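Local structure of N-acetylneuraminic acid outer membrane channel protein NanC (Escherichia coli, 2WJR) at residues 10-15 against 36-41; 187-192 against 201-206; 157-162 against 197-202; 1-6 against 16-21; 148-153 against 163-168. The protein forms a monomeric porin in the bacterial outer membrane that lets N-acetylneuraminic acid, a sialic acid, enter the cell through a weakly anion-selective channel. The protein carries 1 engineered substitution. One frame throughout, in Å; residues are numbered along the deposited sequence.

Contact 1 of 5, residues 10-15 against 36-41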
# COMPACT_ATOMS: atom_id res chain seq x y z
N SER A 10 9.67 13.58 -2.82
CA SER A 10 10.36 14.70 -3.50
C SER A 10 9.46 15.90 -3.78
O SER A 10 9.91 17.05 -3.75
CB SER A 10 10.98 14.21 -4.82
N GLY A 11 8.19 15.64 -4.08
CA GLY A 11 7.23 16.71 -4.38
C GLY A 11 6.68 17.34 -3.11
O GLY A 11 6.61 18.57 -2.97
N SER A 12 6.31 16.48 -2.17
CA SER A 12 5.85 16.93 -0.86
C SER A 12 7.00 17.41 0.02
O SER A 12 6.77 18.06 1.04
CB SER A 12 5.08 15.81 -0.16
OG SER A 12 3.85 15.58 -0.82
N HIS A 13 8.23 17.12 -0.37
CA HIS A 13 9.40 17.46 0.43
C HIS A 13 9.17 17.00 1.87
O HIS A 13 9.19 17.80 2.81
CB HIS A 13 9.68 18.98 0.35
CG HIS A 13 11.02 19.38 0.86
ND1 HIS A 13 12.20 18.81 0.41
CD2 HIS A 13 11.39 20.32 1.76
CE1 HIS A 13 13.22 19.38 1.02
NE2 HIS A 13 12.76 20.30 1.85
N ALA A 14 8.93 15.70 2.02
CA ALA A 14 8.52 15.15 3.31
C ALA A 14 9.14 13.78 3.55
O ALA A 14 9.43 13.04 2.60
CB ALA A 14 7.01 15.04 3.38
N TYR A 15 9.35 13.47 4.83
CA TYR A 15 9.84 12.16 5.27
C TYR A 15 8.72 11.38 5.93
O TYR A 15 7.94 11.91 6.71
CB TYR A 15 10.94 12.30 6.33
CG TYR A 15 12.26 12.85 5.84
CD1 TYR A 15 13.08 12.10 5.01
CD2 TYR A 15 12.72 14.09 6.27
CE1 TYR A 15 14.32 12.59 4.57
CE2 TYR A 15 13.95 14.59 5.84
CZ TYR A 15 14.74 13.84 5.00
OH TYR A 15 15.95 14.32 4.57
N ASN A 36 2.16 4.89 10.24
CA ASN A 36 2.90 5.75 9.32
C ASN A 36 2.99 7.17 9.92
O ASN A 36 1.98 7.74 10.33
CB ASN A 36 2.20 5.81 7.98
CG ASN A 36 2.24 4.48 7.25
OD1 ASN A 36 3.26 4.09 6.65
ND2 ASN A 36 1.12 3.76 7.29
N THR A 37 4.20 7.70 9.96
CA THR A 37 4.44 9.07 10.40
C THR A 37 4.73 9.91 9.18
O THR A 37 5.16 9.39 8.15
CB THR A 37 5.65 9.17 11.35
OG1 THR A 37 6.84 8.82 10.63
CG2 THR A 37 5.47 8.26 12.55
N TRP A 38 4.51 11.22 9.31
CA TRP A 38 4.71 12.15 8.21
C TRP A 38 5.36 13.41 8.78
O TRP A 38 4.75 14.10 9.61
CB TRP A 38 3.36 12.49 7.58
CG TRP A 38 3.48 13.36 6.37
CD1 TRP A 38 3.50 14.72 6.35
CD2 TRP A 38 3.59 12.92 5.02
NE1 TRP A 38 3.63 15.17 5.05
CE2 TRP A 38 3.69 14.08 4.21
CE3 TRP A 38 3.62 11.67 4.40
CZ2 TRP A 38 3.80 14.03 2.82
CZ3 TRP A 38 3.73 11.61 3.02
CH2 TRP A 38 3.82 12.78 2.24
N ASN A 39 6.59 13.69 8.35
CA ASN A 39 7.33 14.88 8.78
C ASN A 39 7.73 15.73 7.59
O ASN A 39 8.70 15.42 6.88
CB ASN A 39 8.58 14.48 9.56
CG ASN A 39 8.24 13.85 10.90
OD1 ASN A 39 8.34 14.48 11.95
ND2 ASN A 39 7.82 12.59 10.86
N THR A 40 6.95 16.79 7.37
CA THR A 40 7.27 17.75 6.32
C THR A 40 8.50 18.55 6.77
O THR A 40 8.69 18.79 7.96
CB THR A 40 6.08 18.69 6.02
OG1 THR A 40 6.43 19.60 4.98
CG2 THR A 40 5.64 19.47 7.27
N ILE A 41 9.35 18.93 5.81
CA ILE A 41 10.51 19.77 6.11
C ILE A 41 10.21 21.24 5.75
O ILE A 41 9.84 21.54 4.61
CB ILE A 41 11.77 19.32 5.35
CG1 ILE A 41 12.00 17.81 5.52
CG2 ILE A 41 12.99 20.11 5.84
CD1 ILE A 41 12.77 17.19 4.38
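The indole of W38 reaches A14 and S12 because its CG stands trans to the backbone N (chi1 -175°), and a similar first torsion in H13 (-166°) turns the imidazole toward I41. A14 CB lies over one face of the indole near its rim, 3.4 Å from W38 CZ2, while S12 CB comes up at the ring edge, 3.7 Å from the same carbon. On the other side, I41 CD1 sits above the H13 ring, 4.1 Å from its centroid and 14° off the normal, a CH-pi contact. The same methyl is pressed against Y15 CE2 at 3.2 Å. Y15 and N39 exchange two nearly straight backbone bonds as an antiparallel hydrogen-bonded pair, and I41 N to H13 O (3.2 Å) carries the pairing into the turn. H13 and A14, both opposite R9 of strand 2-9, form a G1 beta bulge. An alanine in place of W38 is likely to leave the A14 methyl without the ring face it rests on and S12 CB without its edge contact. The contact joins strands 14-24 and 29-40 at their extracellular ends; H13 ND1 is bonded to Y8 of strand 2-9, and S12 OG to E203 and V194 of strand 193-195.

Contact 2 of 5, residues 187-192 against 201-206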
# COMPACT_ATOMS: atom_id res chain seq x y z
N ASP A 187 9.25 4.59 -5.55
CA ASP A 187 7.86 4.71 -5.97
C ASP A 187 7.68 6.00 -6.76
O ASP A 187 8.35 7.01 -6.49
CB ASP A 187 6.90 4.75 -4.77
CG ASP A 187 7.35 3.88 -3.66
OD1 ASP A 187 7.29 2.64 -3.81
OD2 ASP A 187 7.78 4.43 -2.62
N TYR A 188 6.81 5.92 -7.75
CA TYR A 188 6.28 7.11 -8.39
C TYR A 188 4.79 7.19 -8.05
O TYR A 188 3.99 6.30 -8.40
CB TYR A 188 6.50 7.08 -9.90
CG TYR A 188 5.98 8.37 -10.51
CD1 TYR A 188 4.91 8.35 -11.40
CD2 TYR A 188 6.51 9.60 -10.13
CE1 TYR A 188 4.41 9.53 -11.94
CE2 TYR A 188 6.02 10.78 -10.66
CZ TYR A 188 4.96 10.74 -11.56
OH TYR A 188 4.46 11.91 -12.07
N LEU A 189 4.43 8.25 -7.33
CA LEU A 189 3.08 8.38 -6.81
C LEU A 189 2.22 9.40 -7.59
O LEU A 189 1.32 10.03 -7.04
CB LEU A 189 3.15 8.73 -5.33
CG LEU A 189 3.98 7.73 -4.51
CD1 LEU A 189 4.00 8.18 -3.06
CD2 LEU A 189 3.44 6.29 -4.63
N ASP A 190 2.49 9.51 -8.89
CA ASP A 190 1.74 10.39 -9.79
C ASP A 190 2.05 11.84 -9.37
O ASP A 190 2.93 12.09 -8.56
CB ASP A 190 0.24 10.04 -9.70
CG ASP A 190 -0.54 10.39 -10.95
OD1 ASP A 190 -0.48 11.57 -11.41
OD2 ASP A 190 -1.28 9.50 -11.44
N ARG A 191 1.33 12.81 -9.92
CA ARG A 191 1.55 14.20 -9.52
C ARG A 191 0.72 14.53 -8.28
O ARG A 191 -0.18 15.35 -8.34
CB ARG A 191 1.20 15.12 -10.68
CG ARG A 191 2.08 14.91 -11.90
CD ARG A 191 1.89 16.07 -12.91
NE ARG A 191 2.37 17.31 -12.30
CZ ARG A 191 3.66 17.66 -12.20
NH1 ARG A 191 4.01 18.81 -11.61
NH2 ARG A 191 4.61 16.88 -12.71
N GLN A 192 1.03 13.88 -7.16
CA GLN A 192 0.23 13.98 -5.95
C GLN A 192 0.98 14.64 -4.80
O GLN A 192 0.51 14.64 -3.66
CB GLN A 192 -0.26 12.58 -5.52
CG GLN A 192 -1.38 12.05 -6.38
CD GLN A 192 -2.03 10.79 -5.83
OE1 GLN A 192 -3.13 10.84 -5.29
NE2 GLN A 192 -1.34 9.65 -5.95
N LEU A 201 2.35 18.34 -7.85
CA LEU A 201 3.78 18.17 -7.95
C LEU A 201 4.11 16.69 -8.18
O LEU A 201 3.49 15.82 -7.58
CB LEU A 201 4.44 18.63 -6.67
CG LEU A 201 4.30 20.11 -6.36
CD1 LEU A 201 4.60 20.38 -4.89
CD2 LEU A 201 5.21 20.89 -7.31
N SER A 202 5.12 16.45 -9.01
CA SER A 202 5.66 15.11 -9.22
C SER A 202 6.12 14.51 -7.88
O SER A 202 6.89 15.13 -7.14
CB SER A 202 6.82 15.19 -10.21
OG SER A 202 7.16 13.90 -10.70
N GLU A 203 5.65 13.30 -7.57
CA GLU A 203 5.92 12.70 -6.27
C GLU A 203 6.74 11.44 -6.44
O GLU A 203 6.19 10.32 -6.52
CB GLU A 203 4.60 12.43 -5.53
CG GLU A 203 4.75 11.98 -4.07
CD GLU A 203 5.02 13.14 -3.13
OE1 GLU A 203 4.45 13.16 -2.03
OE2 GLU A 203 5.81 14.03 -3.49
N ASN A 204 8.05 11.62 -6.55
CA ASN A 204 9.00 10.52 -6.43
C ASN A 204 9.16 10.17 -4.95
O ASN A 204 9.10 11.04 -4.08
CB ASN A 204 10.36 10.91 -7.01
CG ASN A 204 10.28 11.26 -8.45
OD1 ASN A 204 9.85 10.46 -9.28
ND2 ASN A 204 10.71 12.48 -8.79
N SER A 205 9.31 8.89 -4.66
CA SER A 205 9.40 8.41 -3.30
C SER A 205 10.58 7.45 -3.29
O SER A 205 10.69 6.57 -4.13
CB SER A 205 8.09 7.73 -2.88
OG SER A 205 8.22 7.04 -1.63
N TYR A 206 11.48 7.70 -2.35
CA TYR A 206 12.69 6.92 -2.19
C TYR A 206 12.69 6.35 -0.80
O TYR A 206 12.60 7.07 0.18
CB TYR A 206 13.93 7.78 -2.38
CG TYR A 206 13.89 8.54 -3.67
CD1 TYR A 206 13.29 9.79 -3.74
CD2 TYR A 206 14.44 8.00 -4.82
CE1 TYR A 206 13.23 10.48 -4.92
CE2 TYR A 206 14.38 8.69 -6.04
CZ TYR A 206 13.78 9.92 -6.07
OH TYR A 206 13.74 10.58 -7.27
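E203, S205 and R191 bury the most surface where 187-192 runs against 201-206. The aliphatic part of E203 leans on L189, with its CG 3.8 Å from L189 CB, before a bend at chi2 (79°) carries the carboxylate away to R9 and S12. Its backbone is gripped at both ends: E203 O accepts from L189 N at 2.8 Å, and E203 N gives a more bent bond to D190 O at 3.1 Å. S205 faces D187 in an antiparallel hydrogen-bonded pair, and the pairing is repeated by the side chains, S205 OG donating to D187 OD2 at 2.8 Å on the anti lone pair. That oxygen also forms a salt bridge with R207, so OD2 has two partners. R191 lays one face of its guanidinium over the peptide between L201 and S202, with CZ 3.7 Å from S202 N, while its NE is bonded to N200. R191 is the centre of an inverse gamma turn, and its N is held by D190 OD1. Beside it, S202 OG meets the edge of the Y188 ring, 3.3 Å from CE2. At this extracellular rim of the barrel strand 180-188 lies between 198-212 and 164-174, the latter joined through Y188 and N168, while N204 and Y206 pair with S10 and Y8 on the far flank of 198-212.

Contact 3 of 5, residues 157-162 against 197-202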
# COMPACT_ATOMS: atom_id res chain seq x y z
N ARG A 157 -11.30 15.09 -5.83
CA ARG A 157 -10.16 14.93 -6.70
C ARG A 157 -8.90 14.61 -5.92
O ARG A 157 -8.81 14.91 -4.74
CB ARG A 157 -9.94 16.19 -7.56
CG ARG A 157 -9.48 17.39 -6.77
CD ARG A 157 -9.24 18.59 -7.71
NE ARG A 157 -8.70 19.76 -7.02
CZ ARG A 157 -7.44 19.93 -6.64
NH1 ARG A 157 -7.08 21.06 -6.04
NH2 ARG A 157 -6.52 18.98 -6.84
N TYR A 158 -7.94 14.00 -6.61
CA TYR A 158 -6.60 13.84 -6.10
C TYR A 158 -5.80 15.11 -6.37
O TYR A 158 -6.23 16.01 -7.12
CB TYR A 158 -5.93 12.60 -6.74
CG TYR A 158 -6.62 11.33 -6.32
CD1 TYR A 158 -7.50 10.66 -7.17
CD2 TYR A 158 -6.48 10.84 -5.02
CE1 TYR A 158 -8.17 9.52 -6.77
CE2 TYR A 158 -7.15 9.69 -4.61
CZ TYR A 158 -8.01 9.03 -5.48
OH TYR A 158 -8.69 7.87 -5.12
N ALA A 159 -4.64 15.18 -5.74
CA ALA A 159 -3.77 16.34 -5.81
C ALA A 159 -3.17 16.53 -7.21
O ALA A 159 -2.45 17.50 -7.46
CB ALA A 159 -2.68 16.21 -4.75
N ASN A 160 -3.46 15.59 -8.12
CA ASN A 160 -3.04 15.71 -9.51
C ASN A 160 -4.14 16.34 -10.37
O ASN A 160 -4.06 16.32 -11.58
CB ASN A 160 -2.66 14.33 -10.07
CG ASN A 160 -3.84 13.38 -10.13
OD1 ASN A 160 -4.92 13.66 -9.59
ND2 ASN A 160 -3.64 12.24 -10.78
N HIS A 161 -5.19 16.85 -9.72
CA HIS A 161 -6.34 17.50 -10.40
C HIS A 161 -7.17 16.59 -11.27
O HIS A 161 -7.89 17.06 -12.14
CB HIS A 161 -5.89 18.78 -11.14
CG HIS A 161 -5.45 19.86 -10.21
ND1 HIS A 161 -6.22 20.97 -9.94
CD2 HIS A 161 -4.36 19.96 -9.41
CE1 HIS A 161 -5.60 21.73 -9.05
NE2 HIS A 161 -4.47 21.13 -8.71
N LYS A 162 -7.12 15.29 -10.98
CA LYS A 162 -7.95 14.31 -11.64
C LYS A 162 -8.74 13.53 -10.58
O LYS A 162 -8.44 13.58 -9.38
CB LYS A 162 -7.11 13.33 -12.47
CG LYS A 162 -6.08 13.96 -13.38
CD LYS A 162 -5.36 12.91 -14.24
CE LYS A 162 -3.97 13.38 -14.63
NZ LYS A 162 -3.16 12.30 -15.27
N GLY A 197 0.41 24.05 0.47
CA GLY A 197 -0.87 24.29 -0.23
C GLY A 197 -0.81 24.16 -1.75
O GLY A 197 -1.85 24.14 -2.40
N ARG A 198 0.39 24.09 -2.32
CA ARG A 198 0.55 23.95 -3.77
C ARG A 198 0.59 22.46 -4.11
O ARG A 198 1.45 21.74 -3.63
CB ARG A 198 1.85 24.63 -4.20
CG ARG A 198 2.12 24.65 -5.73
CD ARG A 198 3.48 24.05 -6.02
NE ARG A 198 4.10 24.40 -7.30
CZ ARG A 198 3.72 23.93 -8.48
NH1 ARG A 198 2.66 23.12 -8.61
NH2 ARG A 198 4.39 24.29 -9.57
N ASP A 199 -0.32 22.01 -4.96
CA ASP A 199 -0.40 20.57 -5.29
C ASP A 199 0.07 20.31 -6.72
O ASP A 199 0.73 21.16 -7.32
CB ASP A 199 -1.79 20.01 -4.99
CG ASP A 199 -2.89 20.64 -5.82
OD1 ASP A 199 -4.04 20.29 -5.56
OD2 ASP A 199 -2.63 21.47 -6.72
N ASN A 200 -0.23 19.12 -7.26
CA ASN A 200 0.11 18.79 -8.65
C ASN A 200 1.62 18.73 -8.88
O ASN A 200 2.12 19.04 -9.98
CB ASN A 200 -0.56 19.80 -9.61
CG ASN A 200 -0.93 19.18 -10.97
OD1 ASN A 200 -0.48 18.10 -11.33
ND2 ASN A 200 -1.76 19.89 -11.72
N LEU A 201 2.35 18.34 -7.85
CA LEU A 201 3.78 18.17 -7.95
C LEU A 201 4.11 16.69 -8.18
O LEU A 201 3.49 15.82 -7.58
CB LEU A 201 4.44 18.63 -6.67
CG LEU A 201 4.30 20.11 -6.36
CD1 LEU A 201 4.60 20.38 -4.89
CD2 LEU A 201 5.21 20.89 -7.31
N SER A 202 5.12 16.45 -9.01
CA SER A 202 5.66 15.11 -9.22
C SER A 202 6.12 14.51 -7.88
O SER A 202 6.89 15.13 -7.14
CB SER A 202 6.82 15.19 -10.21
OG SER A 202 7.16 13.90 -10.70
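D199 is approached on its two oxygens by two flat donors, a guanidinium and an imidazole, each turned steeply against the carboxylate. R157, extended from CG to NE so that its head reaches across, forms a salt bridge end-on, NH1 and NH2 at 3.2 and 3.1 Å both from the single atom D199 OD1; the oxygen lies in the guanidinium plane, which stands 72° from the carboxylate. H161 meets the other oxygen edge-on, NE2 donating to D199 OD2 at 2.7 Å, with ring and carboxylate planes 81° apart. The two donors are themselves layered, R157 NH2 lying over the centre of the imidazole, 3.4 Å above its plane. A type I beta turn from Y158 to H161, overlapped by an Asx turn in which N160 OD1 takes the K162 N-H, shapes this tip of one extracellular loop of the porin and sets it against the strand 198-201 of another. There N200 and L201 make a G1 beta bulge opposite G193. The N200 side chain crosses H161 at about a right angle, its amide plane 25° from the ring, and its backbone N gives a weak bond to A159 O at 2.8 Å. A159 CB packs on D199 CB at 3.9 Å.

Contact 4 of 5, residues 1-6 against 16-21. Engineered in segment 1-6: A1 (natural residue Thr).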
# COMPACT_ATOMS: atom_id res chain seq x y z
N ALA A 1 6.44 -10.99 11.41
CA ALA A 1 7.57 -10.23 10.82
C ALA A 1 7.40 -8.78 11.23
O ALA A 1 6.28 -8.31 11.41
CB ALA A 1 7.59 -10.36 9.30
N LEU A 2 8.53 -8.10 11.41
CA LEU A 2 8.55 -6.71 11.77
C LEU A 2 9.22 -6.00 10.62
O LEU A 2 10.28 -6.40 10.19
CB LEU A 2 9.35 -6.51 13.05
CG LEU A 2 9.71 -5.10 13.52
CD1 LEU A 2 8.49 -4.31 13.90
CD2 LEU A 2 10.66 -5.19 14.71
N ASP A 3 8.59 -4.94 10.13
CA ASP A 3 9.16 -4.16 9.03
C ASP A 3 9.30 -2.72 9.50
O ASP A 3 8.38 -2.16 10.11
CB ASP A 3 8.24 -4.25 7.81
CG ASP A 3 8.90 -3.76 6.53
OD1 ASP A 3 9.10 -2.53 6.36
OD2 ASP A 3 9.18 -4.60 5.67
N VAL A 4 10.46 -2.13 9.22
CA VAL A 4 10.76 -0.74 9.54
C VAL A 4 11.19 -0.07 8.24
O VAL A 4 12.03 -0.61 7.53
CB VAL A 4 11.90 -0.63 10.58
CG1 VAL A 4 12.18 0.84 10.90
CG2 VAL A 4 11.55 -1.39 11.87
N ARG A 5 10.60 1.06 7.90
CA ARG A 5 10.87 1.67 6.61
C ARG A 5 10.93 3.17 6.75
O ARG A 5 10.09 3.76 7.40
CB ARG A 5 9.79 1.30 5.58
CG ARG A 5 10.13 1.67 4.16
CD ARG A 5 8.97 1.40 3.21
NE ARG A 5 7.85 2.27 3.50
CZ ARG A 5 6.62 2.13 3.01
NH1 ARG A 5 6.34 1.15 2.18
NH2 ARG A 5 5.68 2.99 3.36
N GLY A 6 11.92 3.77 6.12
CA GLY A 6 12.03 5.23 6.04
C GLY A 6 11.92 5.65 4.59
O GLY A 6 12.44 4.98 3.72
N GLU A 16 8.68 10.08 5.64
CA GLU A 16 7.72 9.20 6.30
C GLU A 16 8.40 7.94 6.82
O GLU A 16 9.34 7.43 6.21
CB GLU A 16 6.60 8.82 5.35
CG GLU A 16 7.05 8.20 4.04
CD GLU A 16 5.87 7.82 3.16
OE1 GLU A 16 4.80 7.47 3.72
OE2 GLU A 16 6.02 7.85 1.91
N THR A 17 7.92 7.46 7.95
CA THR A 17 8.40 6.22 8.54
C THR A 17 7.22 5.29 8.74
O THR A 17 6.13 5.72 9.14
CB THR A 17 9.17 6.44 9.87
OG1 THR A 17 8.27 6.80 10.91
CG2 THR A 17 10.21 7.53 9.73
N ARG A 18 7.44 4.03 8.40
CA ARG A 18 6.45 3.01 8.63
C ARG A 18 7.05 1.97 9.55
O ARG A 18 8.19 1.53 9.39
CB ARG A 18 6.01 2.36 7.31
CG ARG A 18 4.82 1.39 7.51
CD ARG A 18 4.45 0.64 6.24
NE ARG A 18 5.52 -0.24 5.81
CZ ARG A 18 5.47 -1.04 4.75
NH1 ARG A 18 4.39 -1.09 3.99
NH2 ARG A 18 6.51 -1.81 4.46
N LEU A 19 6.25 1.59 10.53
CA LEU A 19 6.57 0.47 11.40
C LEU A 19 5.43 -0.50 11.25
O LEU A 19 4.27 -0.14 11.47
CB LEU A 19 6.69 0.96 12.84
CG LEU A 19 8.09 1.34 13.35
CD1 LEU A 19 8.82 0.05 13.74
CD2 LEU A 19 8.94 2.15 12.37
N LYS A 20 5.74 -1.74 10.87
CA LYS A 20 4.70 -2.67 10.48
C LYS A 20 4.96 -4.06 11.05
O LYS A 20 6.06 -4.56 10.97
CB LYS A 20 4.66 -2.75 8.96
CG LYS A 20 3.57 -3.64 8.40
CD LYS A 20 3.54 -3.54 6.90
CE LYS A 20 2.42 -4.35 6.30
NZ LYS A 20 2.63 -4.53 4.84
N VAL A 21 3.93 -4.66 11.62
CA VAL A 21 4.03 -6.02 12.13
C VAL A 21 2.97 -6.85 11.45
O VAL A 21 1.78 -6.52 11.47
CB VAL A 21 3.88 -6.09 13.67
CG1 VAL A 21 5.08 -5.45 14.34
CG2 VAL A 21 2.62 -5.37 14.13
O HOH W 1 7.70 -0.75 7.38
O HOH W 2 5.21 5.28 5.45
O HOH W 3 8.12 4.75 5.06
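R5 and R18 lie flat on each other, guanidinium centres 3.8 Å apart and planes within 16°, and form the compact part of this strand pair. Both chains bend at chi3 (66° and 65°), laying one head over the other. R5 NH1 and R18 NH1, 3.5 Å apart, are two donors with no bond between them; the D3 carboxylate and the waters at their edges probably ease the charge. K20 CD covers the opposite face of the R18 group. At its edge, R18 NH2 makes a weak salt bridge to D3 OD1 at 3.3 Å, the carboxylate plane standing nearly upright to it; D3 OD1 also bonds to Y183. Waters meet other N-H groups, one 2.7 Å from R18 NE and another 2.9 Å from R5 NE. The other face of the sheet is looser and apolar. The V4 and L19 side chains lie side by side, CG2 3.6 Å from CD1, and L2 CD1 touches V21 CG1, on a surface that probably meets lipid. D3 with K20 and R5 with R18 are hydrogen-bonded pairs. This is an antiparallel hairpin of a transmembrane beta barrel; stacked arginines toward the lumen are consistent with the channel's weak anion selectivity.

Contact 5 of 5, residues 148-153 against 163-168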
# COMPACT_ATOMS: atom_id res chain seq x y z
N THR A 148 -0.81 0.41 -9.00
CA THR A 148 -2.03 0.80 -8.34
C THR A 148 -2.78 1.83 -9.18
O THR A 148 -2.17 2.72 -9.76
CB THR A 148 -1.74 1.43 -6.98
OG1 THR A 148 -0.92 0.55 -6.20
CG2 THR A 148 -3.04 1.78 -6.24
N LEU A 149 -4.08 1.65 -9.25
CA LEU A 149 -5.00 2.62 -9.91
C LEU A 149 -6.15 2.86 -8.93
O LEU A 149 -6.80 1.91 -8.47
CB LEU A 149 -5.52 2.05 -11.23
CG LEU A 149 -6.65 2.82 -11.93
CD1 LEU A 149 -6.17 4.23 -12.23
CD2 LEU A 149 -7.10 2.09 -13.23
N TYR A 150 -6.38 4.11 -8.54
CA TYR A 150 -7.58 4.39 -7.78
C TYR A 150 -8.33 5.58 -8.35
O TYR A 150 -7.73 6.48 -8.94
CB TYR A 150 -7.31 4.58 -6.29
CG TYR A 150 -6.04 5.27 -5.91
CD1 TYR A 150 -5.84 6.62 -6.19
CD2 TYR A 150 -5.05 4.60 -5.22
CE1 TYR A 150 -4.70 7.28 -5.80
CE2 TYR A 150 -3.90 5.24 -4.83
CZ TYR A 150 -3.72 6.60 -5.12
OH TYR A 150 -2.55 7.25 -4.75
N SER A 151 -9.63 5.54 -8.17
CA SER A 151 -10.53 6.57 -8.71
C SER A 151 -11.59 6.91 -7.70
O SER A 151 -11.97 6.10 -6.85
CB SER A 151 -11.20 6.06 -9.99
OG SER A 151 -12.02 4.96 -9.70
N LYS A 152 -12.09 8.14 -7.79
CA LYS A 152 -13.09 8.65 -6.88
C LYS A 152 -14.47 8.22 -7.28
O LYS A 152 -14.84 8.27 -8.46
CB LYS A 152 -13.06 10.19 -6.86
CG LYS A 152 -11.73 10.79 -6.54
CD LYS A 152 -11.31 10.47 -5.13
CE LYS A 152 -10.27 11.41 -4.58
NZ LYS A 152 -9.99 11.12 -3.17
N GLN A 153 -15.26 7.81 -6.29
CA GLN A 153 -16.65 7.50 -6.55
C GLN A 153 -17.48 8.80 -6.66
O GLN A 153 -18.41 8.89 -7.47
CB GLN A 153 -17.19 6.60 -5.44
CG GLN A 153 -18.66 6.28 -5.53
CD GLN A 153 -19.07 5.23 -4.52
OE1 GLN A 153 -18.80 5.36 -3.32
NE2 GLN A 153 -19.72 4.17 -5.00
N LYS A 163 -9.77 12.83 -11.05
CA LYS A 163 -10.57 11.93 -10.24
C LYS A 163 -9.95 10.53 -10.17
O LYS A 163 -10.61 9.58 -9.76
CB LYS A 163 -11.98 11.85 -10.81
CG LYS A 163 -12.71 13.19 -10.79
CD LYS A 163 -14.21 13.00 -11.03
CE LYS A 163 -14.94 12.63 -9.77
NZ LYS A 163 -16.36 12.21 -9.97
N TRP A 164 -8.72 10.41 -10.62
CA TRP A 164 -8.00 9.13 -10.58
C TRP A 164 -6.53 9.40 -10.52
O TRP A 164 -6.07 10.49 -10.86
CB TRP A 164 -8.31 8.26 -11.78
CG TRP A 164 -7.87 8.83 -13.10
CD1 TRP A 164 -8.54 9.74 -13.86
CD2 TRP A 164 -6.68 8.50 -13.83
NE1 TRP A 164 -7.83 10.03 -15.00
CE2 TRP A 164 -6.68 9.27 -15.01
CE3 TRP A 164 -5.60 7.63 -13.59
CZ2 TRP A 164 -5.66 9.20 -15.96
CZ3 TRP A 164 -4.58 7.57 -14.52
CH2 TRP A 164 -4.61 8.35 -15.70
N ALA A 165 -5.77 8.40 -10.05
CA ALA A 165 -4.34 8.50 -10.02
C ALA A 165 -3.76 7.11 -9.90
O ALA A 165 -4.48 6.12 -9.68
CB ALA A 165 -3.87 9.35 -8.87
N THR A 166 -2.45 7.07 -10.03
CA THR A 166 -1.68 5.82 -10.03
C THR A 166 -0.56 5.86 -9.00
O THR A 166 -0.16 6.93 -8.51
CB THR A 166 -1.11 5.50 -11.45
OG1 THR A 166 -0.18 6.53 -11.84
CG2 THR A 166 -2.21 5.38 -12.46
N GLU A 167 -0.11 4.67 -8.61
CA GLU A 167 1.15 4.54 -7.91
C GLU A 167 1.87 3.34 -8.51
O GLU A 167 1.23 2.37 -8.94
CB GLU A 167 0.96 4.33 -6.40
CG GLU A 167 0.10 5.39 -5.68
CD GLU A 167 0.04 5.17 -4.17
OE1 GLU A 167 0.76 4.28 -3.65
OE2 GLU A 167 -0.73 5.90 -3.50
N ASN A 168 3.18 3.42 -8.53
CA ASN A 168 4.01 2.30 -8.89
C ASN A 168 5.15 2.20 -7.91
O ASN A 168 5.92 3.15 -7.73
CB ASN A 168 4.52 2.45 -10.32
CG ASN A 168 3.47 2.10 -11.35
OD1 ASN A 168 3.21 0.92 -11.61
ND2 ASN A 168 2.81 3.13 -11.92
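Y150 leans across its neighbouring strand toward E167, and its side chain can be followed outward. From CB, CG is placed between the backbone N and the carbonyl carbon (chi1 37°), which swings the ring over A165. The carbonyl oxygen of A165 then lies over one ring face, 3.8 Å from Y150 CD1, and CE1 rests on A165 CB, also at 3.8 Å. CE2 lies 3.5 Å from E167 OE2, CZ sits near E167 CG, and OH ends the run by donating to E167 OE2 at 2.6 Å. The bond uses the anti lone pair, and the carboxylate plane is turned 87° from the ring; Q192 NE2 is a second partner of the hydroxyl. A phenylalanine in place of Y150 would probably leave E167 OE2 without this donor and the carboxylate freer to turn. On the reverse face L149 CD1 packs on W164 CE3 at 3.7 Å. Backbone bonds from Y150 N to A165 O and from A165 N to Y150 O, both 3.0 Å, hold the register, and K152 N to K163 O (2.9 Å) extends it. The hairpin of strands 141-152 and 164-174 is flanked by strand 126-136, where T148 OG1 bonds to D130, and by strand 180-188.

Overall arrangement
All five contacts belong to one antiparallel barrel of the KdgM family. Their first segments follow one another along the chain in the order contact 4, 1, 5, 3, 2. Contacts 4 and 1 share strand 14-24, their centres about 16 Å apart. The loop of contact 3 rises from the hairpin of contact 5, and contacts 2 and 3, with centres about 11 Å apart, share L201 and S202. Contact 2 touches all the others; its strand 198-212 also pairs with strand 2-9, which closes the barrel. Contacts 4 and 5, about 24 Å apart between centres, stand on opposite sides of the chain's centre. Contacts 1, 2 and 3 thus knit the extracellular mouth, while contact 4 lies within the membrane-spanning wall.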